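Local atomic coordinates of tyrosine--tRNA ligase (PDB entry 2CYC), a protein that probably joins tyrosine to its cognate tRNA in two steps, first activating the amino acid with ATP and then passing it to the acceptor end. Residues K12-E17 with I297-P302; I46-G51 with V261-S266; L225-Q230 with Y286-D291; E304-R309 with D316-T321. All coordinates share one frame; numbering follows the deposited sequence.

Overall arrangement
Contacts 2 and 3 are buried and touch one another: Leu226 packs on Gly49, and Leu229 on Val261, where the start of helix 48-63 and the loop before helix 267-276 meet the loop 225-230. Backbone bonds and aliphatic side chains dominate contact 2, whereas contact 3 adds a carboxylate and a bound water. Contact 1 lies at the surface, at the far end of helix 288-297, and rests on charges and a water bridge. Contact 4, a beta hairpin whose centre lies about 27 Å from that of the chain, is held by regular strand pairing; it touches contact 1 through Phe298 and Glu301, which pack on Thr320 and Thr321.

Contact 1 of 4, residues K12-E17 with I297-P302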
loop_
_atom_site.group_PDB
_atom_site.type_symbol
_atom_site.label_atom_id
_atom_site.label_comp_id
_atom_site.label_asym_id
_atom_site.label_seq_id
_atom_site.Cartn_x
_atom_site.Cartn_y
_atom_site.Cartn_z
ATOM N N LYS A 12 26.222 -23.113 7.567
ATOM C CA LYS A 12 27.603 -22.659 7.444
ATOM C C LYS A 12 27.776 -21.180 7.107
ATOM O O LYS A 12 26.955 -20.583 6.394
ATOM C CB LYS A 12 28.357 -23.507 6.418
ATOM C CG LYS A 12 27.732 -23.517 5.045
ATOM C CD LYS A 12 28.522 -24.391 4.065
ATOM C CE LYS A 12 29.884 -23.793 3.731
ATOM N NZ LYS A 12 30.440 -24.363 2.476
ATOM N N LYS A 13 28.855 -20.594 7.634
ATOM C CA LYS A 13 29.156 -19.184 7.402
ATOM C C LYS A 13 29.167 -18.937 5.912
ATOM O O LYS A 13 29.543 -19.810 5.142
ATOM C CB LYS A 13 30.516 -18.813 8.000
ATOM C CG LYS A 13 30.497 -18.737 9.512
ATOM C CD LYS A 13 31.811 -18.213 10.073
ATOM C CE LYS A 13 31.594 -17.611 11.462
ATOM N NZ LYS A 13 30.823 -18.512 12.364
ATOM N N PRO A 14 28.839 -17.709 5.488
ATOM C CA PRO A 14 28.475 -16.544 6.303
ATOM C C PRO A 14 27.098 -16.493 6.983
ATOM O O PRO A 14 26.680 -15.429 7.431
ATOM C CB PRO A 14 28.681 -15.386 5.331
ATOM C CG PRO A 14 28.182 -15.984 4.040
ATOM C CD PRO A 14 28.819 -17.373 4.053
ATOM N N THR A 15 26.385 -17.609 7.056
ATOM C CA THR A 15 25.093 -17.575 7.736
ATOM C C THR A 15 25.325 -17.063 9.159
ATOM O O THR A 15 26.272 -17.481 9.827
ATOM C CB THR A 15 24.457 -18.969 7.849
ATOM O OG1 THR A 15 24.072 -19.426 6.551
ATOM C CG2 THR A 15 23.235 -18.923 8.765
ATOM N N GLU A 16 24.466 -16.164 9.617
ATOM C CA GLU A 16 24.588 -15.624 10.963
ATOM C C GLU A 16 23.379 -16.008 11.809
ATOM O O GLU A 16 23.480 -16.176 13.021
ATOM C CB GLU A 16 24.719 -14.095 10.915
ATOM C CG GLU A 16 24.662 -13.429 12.290
ATOM C CD GLU A 16 24.928 -11.927 12.239
ATOM O OE1 GLU A 16 24.616 -11.237 13.235
ATOM O OE2 GLU A 16 25.453 -11.438 11.213
ATOM N N GLU A 17 22.235 -16.158 11.162
ATOM C CA GLU A 17 21.021 -16.496 11.882
ATOM C C GLU A 17 20.052 -17.288 11.013
ATOM O O GLU A 17 19.925 -17.031 9.815
ATOM C CB GLU A 17 20.327 -15.205 12.362
ATOM C CG GLU A 17 19.000 -15.414 13.105
ATOM C CD GLU A 17 18.276 -14.103 13.431
ATOM O OE1 GLU A 17 17.863 -13.938 14.592
ATOM O OE2 GLU A 17 18.096 -13.244 12.533
ATOM N N ILE A 297 38.010 -15.326 3.372
ATOM C CA ILE A 297 39.136 -16.256 3.322
ATOM C C ILE A 297 38.919 -17.583 4.065
ATOM O O ILE A 297 39.280 -18.642 3.554
ATOM C CB ILE A 297 40.422 -15.552 3.821
ATOM C CG1 ILE A 297 40.693 -14.331 2.923
ATOM C CG2 ILE A 297 41.605 -16.524 3.798
ATOM C CD1 ILE A 297 41.891 -13.479 3.325
ATOM N N PHE A 298 38.337 -17.536 5.261
ATOM C CA PHE A 298 38.076 -18.769 6.006
ATOM C C PHE A 298 36.597 -19.129 5.966
ATOM O O PHE A 298 36.041 -19.636 6.944
ATOM C CB PHE A 298 38.539 -18.649 7.469
ATOM C CG PHE A 298 40.025 -18.590 7.613
ATOM C CD1 PHE A 298 40.690 -17.369 7.602
ATOM C CD2 PHE A 298 40.773 -19.763 7.650
ATOM C CE1 PHE A 298 42.080 -17.315 7.617
ATOM C CE2 PHE A 298 42.162 -19.721 7.663
ATOM C CZ PHE A 298 42.817 -18.492 7.644
ATOM N N ARG A 299 35.959 -18.842 4.836
ATOM C CA ARG A 299 34.552 -19.161 4.673
ATOM C C ARG A 299 34.413 -20.653 4.919
ATOM O O ARG A 299 33.501 -21.096 5.602
ATOM C CB ARG A 299 34.083 -18.831 3.260
ATOM C CG ARG A 299 32.634 -19.183 3.038
ATOM C CD ARG A 299 32.183 -18.647 1.722
ATOM N NE ARG A 299 32.786 -19.355 0.602
ATOM C CZ ARG A 299 32.239 -20.414 0.015
ATOM N NH1 ARG A 299 31.080 -20.889 0.447
ATOM N NH2 ARG A 299 32.839 -20.974 -1.026
ATOM N N GLU A 300 35.332 -21.418 4.350
ATOM C CA GLU A 300 35.338 -22.858 4.527
ATOM C C GLU A 300 36.682 -23.267 5.108
ATOM O O GLU A 300 37.722 -23.093 4.477
ATOM C CB GLU A 300 35.114 -23.565 3.192
ATOM C CG GLU A 300 33.808 -23.181 2.505
ATOM C CD GLU A 300 33.486 -24.073 1.324
ATOM O OE1 GLU A 300 32.422 -23.882 0.696
ATOM O OE2 GLU A 300 34.299 -24.971 1.025
ATOM N N GLU A 301 36.661 -23.787 6.327
ATOM C CA GLU A 301 37.888 -24.229 6.967
ATOM C C GLU A 301 37.738 -25.661 7.472
ATOM O O GLU A 301 36.624 -26.135 7.710
ATOM C CB GLU A 301 38.291 -23.263 8.100
ATOM C CG GLU A 301 37.182 -22.862 9.057
ATOM C CD GLU A 301 37.571 -21.690 9.953
ATOM O OE1 GLU A 301 38.603 -21.781 10.646
ATOM O OE2 GLU A 301 36.839 -20.676 9.967
ATOM N N PRO A 302 38.863 -26.374 7.637
ATOM C CA PRO A 302 40.211 -25.863 7.369
ATOM C C PRO A 302 40.521 -25.558 5.907
ATOM O O PRO A 302 39.950 -26.139 4.978
ATOM C CB PRO A 302 41.110 -26.953 7.938
ATOM C CG PRO A 302 40.313 -28.198 7.662
ATOM C CD PRO A 302 38.915 -27.782 8.075
HETATM O O HOH W 1 29.509 -20.530 2.666
#
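Lys12 and Glu300 form a salt bridge in which NZ of Lys12 lies 2.7 Å from OE1 of Glu300. The ammonium group meets that oxygen from above the carboxylate plane, about 60° out of it. The same OE1 draws the neighbouring Arg299, whose NH1 is 3.3 Å away, but this oxygen sits well out of the guanidinium plane, so charge alone links the pair. Glu300 CG lies 4.0 Å above the guanidinium plane of Arg299, over its centre. One oxygen, OE1, is thus shared by two positive groups, Lys12 NZ and Arg299 NH1, which are 4.1 Å apart. Asp60 forms a second salt bridge with Lys12, so the ammonium group is shared between two carboxylates.

A water extends the network to the backbone: it donates to Lys13 O at 2.6 Å and accepts from Arg299 NH1 at 2.7 Å, lying in the guanidinium plane at its edge. Here the turn between helix 3-11 and the edge strand 15-19 of the mixed sheet meets the loop that leaves helix 288-297. The turn contains a cis peptide bond before Pro14.

Beyond the charges the packing is sparse. CG of Arg299 is anti to the backbone N (chi1 178°), and the aliphatic part of the chain runs beside the turn, with CG 3.8 Å from Lys13 O and CD facing CD of Pro14. Met53 and Lys57 of helix 48-63 also touch Pro14.

Contact 2 of 4, residues I46-G51 with V261-S266; sequences IHLGTG and VFIHDS
Ile46 and Ile263 meet at a slant, the CD1 end of Ile263 resting 4.0 Å from CB of Ile46 and beside its CG2. CG1 of Ile263 stands between its own backbone N and carbonyl carbon (chi1 58°), which carries the chain across Ile46 O toward that side chain. Leu48 lies across Val261 in a similar way, its CG and CD1 both against CG1 of Val261, while CD2 turns toward CG2 of Ile263 at 4.1 Å. Phe262 presents a ring edge to the backbone of Ile46 and His47, and its CD2 is 3.7 Å from His47 CA.

Between these side chains the two backbones form a single beta bridge, His47 with Phe262. Ile263 N donates to Ile46 O at 3.1 Å, nearly straight at 166°, and Leu48 N donates to Val261 O at 3.0 Å with more bend at hydrogen, 144°. The second bond occupies the first N-H of helix 48-63. His47, first residue of the HIGH-like class I signature (here HLGT), is its N-cap: ND1 accepts a weak bond from Gly49 N, and NE2 is bonded to Ser253. On the other segment, the type I turn from Phe262 to Asp265 is braced by Phe262 N, which donates to Asp265 OD2 at 2.9 Å; Lys273 forms a salt bridge with that same oxygen.

Backbone bonds therefore fix the register and buried aliphatic groups fill the sides. The His47 side chain lies about 9 Å from the bound tyrosine, and its bond to Ser253 ties the HIGH-like element to the KMSKS region, consistent with a place beside the ATP site.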
loop_
_atom_site.group_PDB
_atom_site.type_symbol
_atom_site.label_atom_id
_atom_site.label_comp_id
_atom_site.label_asym_id
_atom_site.label_seq_id
_atom_site.Cartn_x
_atom_site.Cartn_y
_atom_site.Cartn_z
ATOM N N ILE A 46 28.293 -3.594 -7.342
ATOM C CA ILE A 46 28.172 -4.703 -6.411
ATOM C C ILE A 46 29.430 -4.829 -5.549
ATOM O O ILE A 46 30.495 -5.190 -6.055
ATOM C CB ILE A 46 27.950 -6.027 -7.177
ATOM C CG1 ILE A 46 26.605 -5.977 -7.915
ATOM C CG2 ILE A 46 28.016 -7.215 -6.209
ATOM C CD1 ILE A 46 26.446 -7.079 -8.963
ATOM N N HIS A 47 29.312 -4.521 -4.257
ATOM C CA HIS A 47 30.461 -4.634 -3.358
ATOM C C HIS A 47 30.550 -6.081 -2.880
ATOM O O HIS A 47 29.623 -6.855 -3.108
ATOM C CB HIS A 47 30.340 -3.645 -2.183
ATOM C CG HIS A 47 29.172 -3.893 -1.281
ATOM N ND1 HIS A 47 29.132 -4.939 -0.385
ATOM C CD2 HIS A 47 28.018 -3.204 -1.108
ATOM C CE1 HIS A 47 28.005 -4.884 0.304
ATOM N NE2 HIS A 47 27.310 -3.841 -0.115
ATOM N N LEU A 48 31.655 -6.454 -2.232
ATOM C CA LEU A 48 31.863 -7.846 -1.804
ATOM C C LEU A 48 30.789 -8.458 -0.912
ATOM O O LEU A 48 30.525 -9.666 -0.988
ATOM C CB LEU A 48 33.233 -8.002 -1.125
ATOM C CG LEU A 48 34.431 -7.479 -1.920
ATOM C CD1 LEU A 48 35.737 -7.911 -1.247
ATOM C CD2 LEU A 48 34.363 -8.009 -3.338
ATOM N N GLY A 49 30.187 -7.643 -0.053
ATOM C CA GLY A 49 29.143 -8.164 0.811
ATOM C C GLY A 49 27.973 -8.671 -0.014
ATOM O O GLY A 49 27.469 -9.772 0.202
ATOM N N THR A 50 27.555 -7.870 -0.984
ATOM C CA THR A 50 26.427 -8.215 -1.847
ATOM C C THR A 50 26.708 -9.433 -2.726
ATOM O O THR A 50 25.933 -10.392 -2.754
ATOM C CB THR A 50 26.071 -7.022 -2.744
ATOM O OG1 THR A 50 25.941 -5.856 -1.928
ATOM C CG2 THR A 50 24.760 -7.252 -3.471
ATOM N N GLY A 51 27.824 -9.396 -3.442
ATOM C CA GLY A 51 28.148 -10.501 -4.319
ATOM C C GLY A 51 28.681 -11.754 -3.652
ATOM O O GLY A 51 28.108 -12.838 -3.823
ATOM N N VAL A 261 35.022 -2.428 -1.411
ATOM C CA VAL A 261 35.659 -3.060 -2.545
ATOM C C VAL A 261 34.558 -3.677 -3.404
ATOM O O VAL A 261 33.654 -4.342 -2.890
ATOM C CB VAL A 261 36.658 -4.138 -2.098
ATOM C CG1 VAL A 261 37.124 -4.954 -3.306
ATOM C CG2 VAL A 261 37.862 -3.470 -1.411
ATOM N N PHE A 262 34.631 -3.425 -4.707
ATOM C CA PHE A 262 33.658 -3.945 -5.655
ATOM C C PHE A 262 34.233 -5.154 -6.386
ATOM O O PHE A 262 35.450 -5.264 -6.577
ATOM C CB PHE A 262 33.246 -2.834 -6.618
ATOM C CG PHE A 262 32.733 -1.602 -5.913
ATOM C CD1 PHE A 262 33.443 -0.412 -5.951
ATOM C CD2 PHE A 262 31.549 -1.648 -5.182
ATOM C CE1 PHE A 262 32.979 0.718 -5.270
ATOM C CE2 PHE A 262 31.078 -0.522 -4.497
ATOM C CZ PHE A 262 31.793 0.658 -4.543
ATOM N N ILE A 263 33.360 -6.070 -6.781
ATOM C CA ILE A 263 33.802 -7.299 -7.425
ATOM C C ILE A 263 34.706 -7.102 -8.634
ATOM O O ILE A 263 35.565 -7.942 -8.900
ATOM C CB ILE A 263 32.596 -8.198 -7.817
ATOM C CG1 ILE A 263 31.650 -7.450 -8.758
ATOM C CG2 ILE A 263 31.856 -8.647 -6.564
ATOM C CD1 ILE A 263 30.492 -8.321 -9.228
ATOM N N HIS A 264 34.531 -5.996 -9.355
ATOM C CA HIS A 264 35.359 -5.734 -10.522
ATOM C C HIS A 264 36.449 -4.677 -10.313
ATOM O O HIS A 264 37.014 -4.169 -11.282
ATOM C CB HIS A 264 34.474 -5.345 -11.713
ATOM C CG HIS A 264 33.317 -4.475 -11.338
ATOM N ND1 HIS A 264 33.479 -3.201 -10.835
ATOM C CD2 HIS A 264 31.985 -4.721 -11.322
ATOM C CE1 HIS A 264 32.297 -2.702 -10.521
ATOM N NE2 HIS A 264 31.373 -3.605 -10.806
ATOM N N ASP A 265 36.753 -4.336 -9.063
ATOM C CA ASP A 265 37.820 -3.356 -8.819
ATOM C C ASP A 265 39.149 -3.891 -9.381
ATOM O O ASP A 265 39.434 -5.090 -9.302
ATOM C CB ASP A 265 37.985 -3.080 -7.318
ATOM C CG ASP A 265 37.011 -2.028 -6.798
ATOM O OD1 ASP A 265 36.383 -1.328 -7.627
ATOM O OD2 ASP A 265 36.891 -1.891 -5.559
ATOM N N SER A 266 39.965 -3.008 -9.948
ATOM C CA SER A 266 41.240 -3.434 -10.522
ATOM C C SER A 266 42.191 -3.902 -9.421
ATOM O O SER A 266 41.968 -3.628 -8.235
ATOM C CB SER A 266 41.891 -2.279 -11.282
ATOM O OG SER A 266 42.370 -1.293 -10.378
#

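Contact 3 of 4, residues L225-Q230 with Y286-D291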
loop_
_atom_site.group_PDB
_atom_site.type_symbol
_atom_site.label_atom_id
_atom_site.label_comp_id
_atom_site.label_asym_id
_atom_site.label_seq_id
_atom_site.Cartn_x
_atom_site.Cartn_y
_atom_site.Cartn_z
ATOM N N LEU A 225 26.861 -9.344 7.672
ATOM C CA LEU A 225 27.077 -8.132 6.888
ATOM C C LEU A 225 28.549 -7.721 6.997
ATOM O O LEU A 225 29.015 -7.353 8.070
ATOM C CB LEU A 225 26.187 -7.002 7.405
ATOM C CG LEU A 225 24.671 -7.230 7.417
ATOM C CD1 LEU A 225 23.988 -5.997 8.018
ATOM C CD2 LEU A 225 24.169 -7.483 5.992
ATOM N N LEU A 226 29.294 -7.799 5.899
ATOM C CA LEU A 226 30.698 -7.400 5.943
ATOM C C LEU A 226 30.805 -5.895 6.218
ATOM O O LEU A 226 30.051 -5.095 5.664
ATOM C CB LEU A 226 31.404 -7.727 4.618
ATOM C CG LEU A 226 31.594 -9.198 4.225
ATOM C CD1 LEU A 226 32.266 -9.259 2.853
ATOM C CD2 LEU A 226 32.450 -9.915 5.263
ATOM N N LEU A 227 31.749 -5.523 7.072
ATOM C CA LEU A 227 31.979 -4.122 7.415
ATOM C C LEU A 227 32.720 -3.384 6.316
ATOM O O LEU A 227 33.468 -3.987 5.544
ATOM C CB LEU A 227 32.817 -4.021 8.690
ATOM C CG LEU A 227 32.174 -4.499 9.986
ATOM C CD1 LEU A 227 33.211 -4.488 11.102
ATOM C CD2 LEU A 227 30.975 -3.605 10.324
ATOM N N GLY A 228 32.497 -2.075 6.238
ATOM C CA GLY A 228 33.219 -1.267 5.276
ATOM C C GLY A 228 34.633 -1.166 5.846
ATOM O O GLY A 228 34.838 -1.451 7.020
ATOM N N LEU A 229 35.605 -0.750 5.040
ATOM C CA LEU A 229 36.989 -0.665 5.504
ATOM C C LEU A 229 37.361 0.620 6.243
ATOM O O LEU A 229 38.459 0.721 6.786
ATOM C CB LEU A 229 37.934 -0.856 4.316
ATOM C CG LEU A 229 37.777 -2.191 3.581
ATOM C CD1 LEU A 229 38.614 -2.201 2.310
ATOM C CD2 LEU A 229 38.176 -3.330 4.508
ATOM N N GLN A 230 36.447 1.588 6.280
ATOM C CA GLN A 230 36.711 2.872 6.932
ATOM C C GLN A 230 36.812 2.805 8.457
ATOM O O GLN A 230 36.212 1.934 9.091
ATOM C CB GLN A 230 35.633 3.897 6.542
ATOM C CG GLN A 230 34.261 3.696 7.207
ATOM C CD GLN A 230 33.448 2.565 6.592
ATOM O OE1 GLN A 230 33.669 2.174 5.438
ATOM N NE2 GLN A 230 32.486 2.052 7.350
ATOM N N TYR A 286 36.867 -4.866 16.872
ATOM C CA TYR A 286 36.348 -4.142 15.719
ATOM C C TYR A 286 37.520 -4.007 14.755
ATOM O O TYR A 286 38.428 -3.196 14.959
ATOM C CB TYR A 286 35.806 -2.763 16.116
ATOM C CG TYR A 286 35.148 -2.074 14.950
ATOM C CD1 TYR A 286 35.916 -1.484 13.950
ATOM C CD2 TYR A 286 33.763 -2.097 14.789
ATOM C CE1 TYR A 286 35.333 -0.941 12.816
ATOM C CE2 TYR A 286 33.163 -1.552 13.650
ATOM C CZ TYR A 286 33.957 -0.979 12.669
ATOM O OH TYR A 286 33.391 -0.457 11.531
ATOM N N ASN A 287 37.485 -4.804 13.697
ATOM C CA ASN A 287 38.541 -4.801 12.703
ATOM C C ASN A 287 37.962 -5.252 11.363
ATOM O O ASN A 287 37.753 -6.446 11.134
ATOM C CB ASN A 287 39.632 -5.768 13.184
ATOM C CG ASN A 287 40.895 -5.709 12.351
ATOM O OD1 ASN A 287 42.004 -5.856 12.881
ATOM N ND2 ASN A 287 40.744 -5.517 11.047
ATOM N N PRO A 288 37.687 -4.297 10.463
ATOM C CA PRO A 288 37.125 -4.626 9.151
ATOM C C PRO A 288 37.945 -5.662 8.387
ATOM O O PRO A 288 37.392 -6.544 7.723
ATOM C CB PRO A 288 37.088 -3.274 8.447
ATOM C CG PRO A 288 36.852 -2.321 9.599
ATOM C CD PRO A 288 37.802 -2.838 10.639
ATOM N N VAL A 289 39.266 -5.566 8.490
ATOM C CA VAL A 289 40.111 -6.504 7.785
ATOM C C VAL A 289 39.951 -7.928 8.306
ATOM O O VAL A 289 39.822 -8.863 7.509
ATOM C CB VAL A 289 41.598 -6.099 7.847
ATOM C CG1 VAL A 289 42.442 -7.157 7.145
ATOM C CG2 VAL A 289 41.799 -4.736 7.178
ATOM N N LEU A 290 39.964 -8.104 9.627
ATOM C CA LEU A 290 39.807 -9.446 10.191
ATOM C C LEU A 290 38.400 -9.959 9.863
ATOM O O LEU A 290 38.196 -11.162 9.698
ATOM C CB LEU A 290 40.016 -9.439 11.718
ATOM C CG LEU A 290 41.441 -9.288 12.278
ATOM C CD1 LEU A 290 41.372 -9.221 13.808
ATOM C CD2 LEU A 290 42.316 -10.473 11.836
ATOM N N ASP A 291 37.442 -9.037 9.779
ATOM C CA ASP A 291 36.055 -9.367 9.456
ATOM C C ASP A 291 36.026 -10.055 8.082
ATOM O O ASP A 291 35.386 -11.090 7.902
ATOM C CB ASP A 291 35.223 -8.077 9.435
ATOM C CG ASP A 291 33.724 -8.334 9.268
ATOM O OD1 ASP A 291 33.134 -7.830 8.290
ATOM O OD2 ASP A 291 33.132 -9.029 10.118
HETATM O O HOH W 2 34.545 -0.044 9.346
#
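Tyr286 receives CD1 of Leu227 over one face of its ring, a CH-pi contact at 4.2 Å from the centroid and 27° off the normal. The methyl sits toward the CE2 and CZ side, and CD2 of Leu227 reaches the phenolic oxygen. Tyr286 OH donates to a water oxygen at 2.5 Å, and the water in turn donates to Gly228 O and Gln230 O. It thus serves two backbone carbonyls of a loop that has no regular strand pairing.

The carboxylate of Asp291 takes the other end of the loop. With CG anti to the backbone N (chi1 -173°), OD1 accepts from Leu227 N at 3.0 Å, nearly straight, approached on the anti side and 31° out of the carboxylate plane. OD2 accepts from His224, so both oxygens are engaged. Leu226 crosses the aspartate at a slant, its CD2 3.7 Å from Asp291 OD1.

Pro288, the first residue of helix 288-297, packs under the middle of the loop. Its CB is 3.2 Å from Gly228 O and also meets CA and CD2 of Leu229.

The loop 225-230, which follows strand 214-223, crosses the first turn of helix 288-297. Leu227 O is bonded to Trp292 farther along that helix, while Lys247 of helix 240-250 touches both Leu227 and Tyr286. Backbone bonds join Leu226 to Met252 of the KMSKS region and Gly228 to Met250 just before it.

Contact 4 of 4, residues E304-R309 with D316-T321; sequences EFTVHR and DVTYTT
Thr306 and Thr318 share a first torsion, with OG1 anti to the carbonyl carbon in each (chi1 -60° and -64°), and this brings the two hydroxyls together at 2.5 Å between the OG1 atoms; either may be the donor. They form the non-hydrogen-bonded pair of an antiparallel beta hairpin, strands 305-307 and 317-319, flanked by the hydrogen-bonded pairs Phe305 with Tyr319 and Val307 with Val317. Both flanking pairs have reciprocal bonds; of these four backbone bonds, Tyr319 N to Phe305 O is the shortest at 2.7 Å.

Phe305, Val307, Val317 and Tyr319 project from the face opposite the threonines. Val317 CG2 lies over one face of the Tyr319 ring, while CG2 of Val307 comes to its edge, 4.2 Å from CE1. Helices 322-330 and 336-350 contact this apolar side, and the Tyr319 hydroxyl is hydrogen-bonded to Asp328.

Past the strands, Arg309 folds back so that Val317 CG1 rests 3.5 Å above its guanidinium plane, toward the rim; Gly315 O accepts from NE of this arginine. Asp316 turns its carboxylate nearly perpendicular to the His308 ring, and its OD1 accepts from Arg309 N at 3.0 Å.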
loop_
_atom_site.group_PDB
_atom_site.type_symbol
_atom_site.label_atom_id
_atom_site.label_comp_id
_atom_site.label_asym_id
_atom_site.label_seq_id
_atom_site.Cartn_x
_atom_site.Cartn_y
_atom_site.Cartn_z
ATOM N N GLU A 304 43.970 -23.197 3.651
ATOM C CA GLU A 304 45.340 -22.747 3.802
ATOM C C GLU A 304 45.481 -21.304 3.352
ATOM O O GLU A 304 45.249 -20.985 2.186
ATOM C CB GLU A 304 46.292 -23.639 2.997
ATOM C CG GLU A 304 46.699 -24.925 3.712
ATOM C CD GLU A 304 47.617 -25.796 2.868
ATOM O OE1 GLU A 304 48.571 -25.253 2.273
ATOM O OE2 GLU A 304 47.388 -27.023 2.802
ATOM N N PHE A 305 45.832 -20.434 4.292
ATOM C CA PHE A 305 46.043 -19.021 3.989
ATOM C C PHE A 305 47.452 -18.667 4.454
ATOM O O PHE A 305 47.744 -18.671 5.653
ATOM C CB PHE A 305 45.015 -18.137 4.704
ATOM C CG PHE A 305 45.189 -16.667 4.418
ATOM C CD1 PHE A 305 45.213 -16.197 3.102
ATOM C CD2 PHE A 305 45.336 -15.751 5.458
ATOM C CE1 PHE A 305 45.385 -14.832 2.822
ATOM C CE2 PHE A 305 45.508 -14.376 5.191
ATOM C CZ PHE A 305 45.532 -13.919 3.869
ATOM N N THR A 306 48.320 -18.371 3.496
ATOM C CA THR A 306 49.708 -18.050 3.800
ATOM C C THR A 306 50.072 -16.576 3.693
ATOM O O THR A 306 49.750 -15.917 2.710
ATOM C CB THR A 306 50.675 -18.835 2.868
ATOM O OG1 THR A 306 50.479 -20.240 3.052
ATOM C CG2 THR A 306 52.134 -18.492 3.186
ATOM N N VAL A 307 50.742 -16.069 4.721
ATOM C CA VAL A 307 51.216 -14.689 4.729
ATOM C C VAL A 307 52.728 -14.792 4.543
ATOM O O VAL A 307 53.432 -15.308 5.416
ATOM C CB VAL A 307 50.918 -13.980 6.067
ATOM C CG1 VAL A 307 51.532 -12.573 6.064
ATOM C CG2 VAL A 307 49.407 -13.899 6.289
ATOM N N HIS A 308 53.218 -14.337 3.392
ATOM C CA HIS A 308 54.645 -14.393 3.104
ATOM C C HIS A 308 55.363 -13.201 3.716
ATOM O O HIS A 308 54.962 -12.054 3.514
ATOM C CB HIS A 308 54.898 -14.411 1.594
ATOM C CG HIS A 308 54.264 -15.569 0.889
ATOM N ND1 HIS A 308 53.008 -15.501 0.325
ATOM C CD2 HIS A 308 54.697 -16.836 0.692
ATOM C CE1 HIS A 308 52.695 -16.676 -0.189
ATOM N NE2 HIS A 308 53.703 -17.505 0.021
ATOM N N ARG A 309 56.427 -13.483 4.464
ATOM C CA ARG A 309 57.218 -12.445 5.114
ATOM C C ARG A 309 58.673 -12.879 5.144
ATOM O O ARG A 309 58.971 -14.074 5.113
ATOM C CB ARG A 309 56.771 -12.257 6.562
ATOM C CG ARG A 309 55.304 -11.982 6.762
ATOM C CD ARG A 309 54.984 -11.933 8.240
ATOM N NE ARG A 309 55.254 -13.220 8.872
ATOM C CZ ARG A 309 54.792 -13.586 10.061
ATOM N NH1 ARG A 309 54.030 -12.758 10.769
ATOM N NH2 ARG A 309 55.080 -14.792 10.536
ATOM N N ASP A 316 57.499 -16.812 6.390
ATOM C CA ASP A 316 56.189 -17.232 5.898
ATOM C C ASP A 316 55.435 -18.006 6.962
ATOM O O ASP A 316 56.022 -18.791 7.705
ATOM C CB ASP A 316 56.320 -18.128 4.661
ATOM C CG ASP A 316 57.023 -17.444 3.512
ATOM O OD1 ASP A 316 57.099 -16.200 3.504
ATOM O OD2 ASP A 316 57.493 -18.154 2.602
ATOM N N VAL A 317 54.130 -17.774 7.038
ATOM C CA VAL A 317 53.287 -18.475 7.992
ATOM C C VAL A 317 51.984 -18.849 7.297
ATOM O O VAL A 317 51.351 -18.017 6.650
ATOM C CB VAL A 317 52.991 -17.617 9.258
ATOM C CG1 VAL A 317 52.386 -16.273 8.870
ATOM C CG2 VAL A 317 52.048 -18.378 10.191
ATOM N N THR A 318 51.601 -20.116 7.419
ATOM C CA THR A 318 50.378 -20.610 6.799
ATOM C C THR A 318 49.336 -20.921 7.858
ATOM O O THR A 318 49.608 -21.652 8.810
ATOM C CB THR A 318 50.656 -21.879 5.973
ATOM O OG1 THR A 318 51.542 -21.552 4.897
ATOM C CG2 THR A 318 49.364 -22.450 5.404
ATOM N N TYR A 319 48.149 -20.347 7.702
ATOM C CA TYR A 319 47.074 -20.585 8.654
ATOM C C TYR A 319 46.031 -21.533 8.074
ATOM O O TYR A 319 45.775 -21.526 6.868
ATOM C CB TYR A 319 46.406 -19.272 9.045
ATOM C CG TYR A 319 47.338 -18.291 9.710
ATOM C CD1 TYR A 319 48.052 -17.356 8.959
ATOM C CD2 TYR A 319 47.499 -18.286 11.096
ATOM C CE1 TYR A 319 48.904 -16.435 9.571
ATOM C CE2 TYR A 319 48.349 -17.370 11.719
ATOM C CZ TYR A 319 49.044 -16.448 10.951
ATOM O OH TYR A 319 49.868 -15.538 11.563
ATOM N N THR A 320 45.435 -22.348 8.939
ATOM C CA THR A 320 44.426 -23.302 8.500
ATOM C C THR A 320 43.050 -22.936 9.020
ATOM O O THR A 320 42.037 -23.333 8.443
ATOM C CB THR A 320 44.766 -24.732 8.960
ATOM O OG1 THR A 320 44.895 -24.756 10.387
ATOM C CG2 THR A 320 46.069 -25.198 8.317
ATOM N N THR A 321 43.005 -22.193 10.119
ATOM C CA THR A 321 41.727 -21.771 10.674
ATOM C C THR A 321 41.802 -20.297 11.043
ATOM O O THR A 321 42.881 -19.767 11.310
ATOM C CB THR A 321 41.341 -22.567 11.939
ATOM O OG1 THR A 321 42.191 -22.184 13.025
ATOM C CG2 THR A 321 41.474 -24.071 11.688
#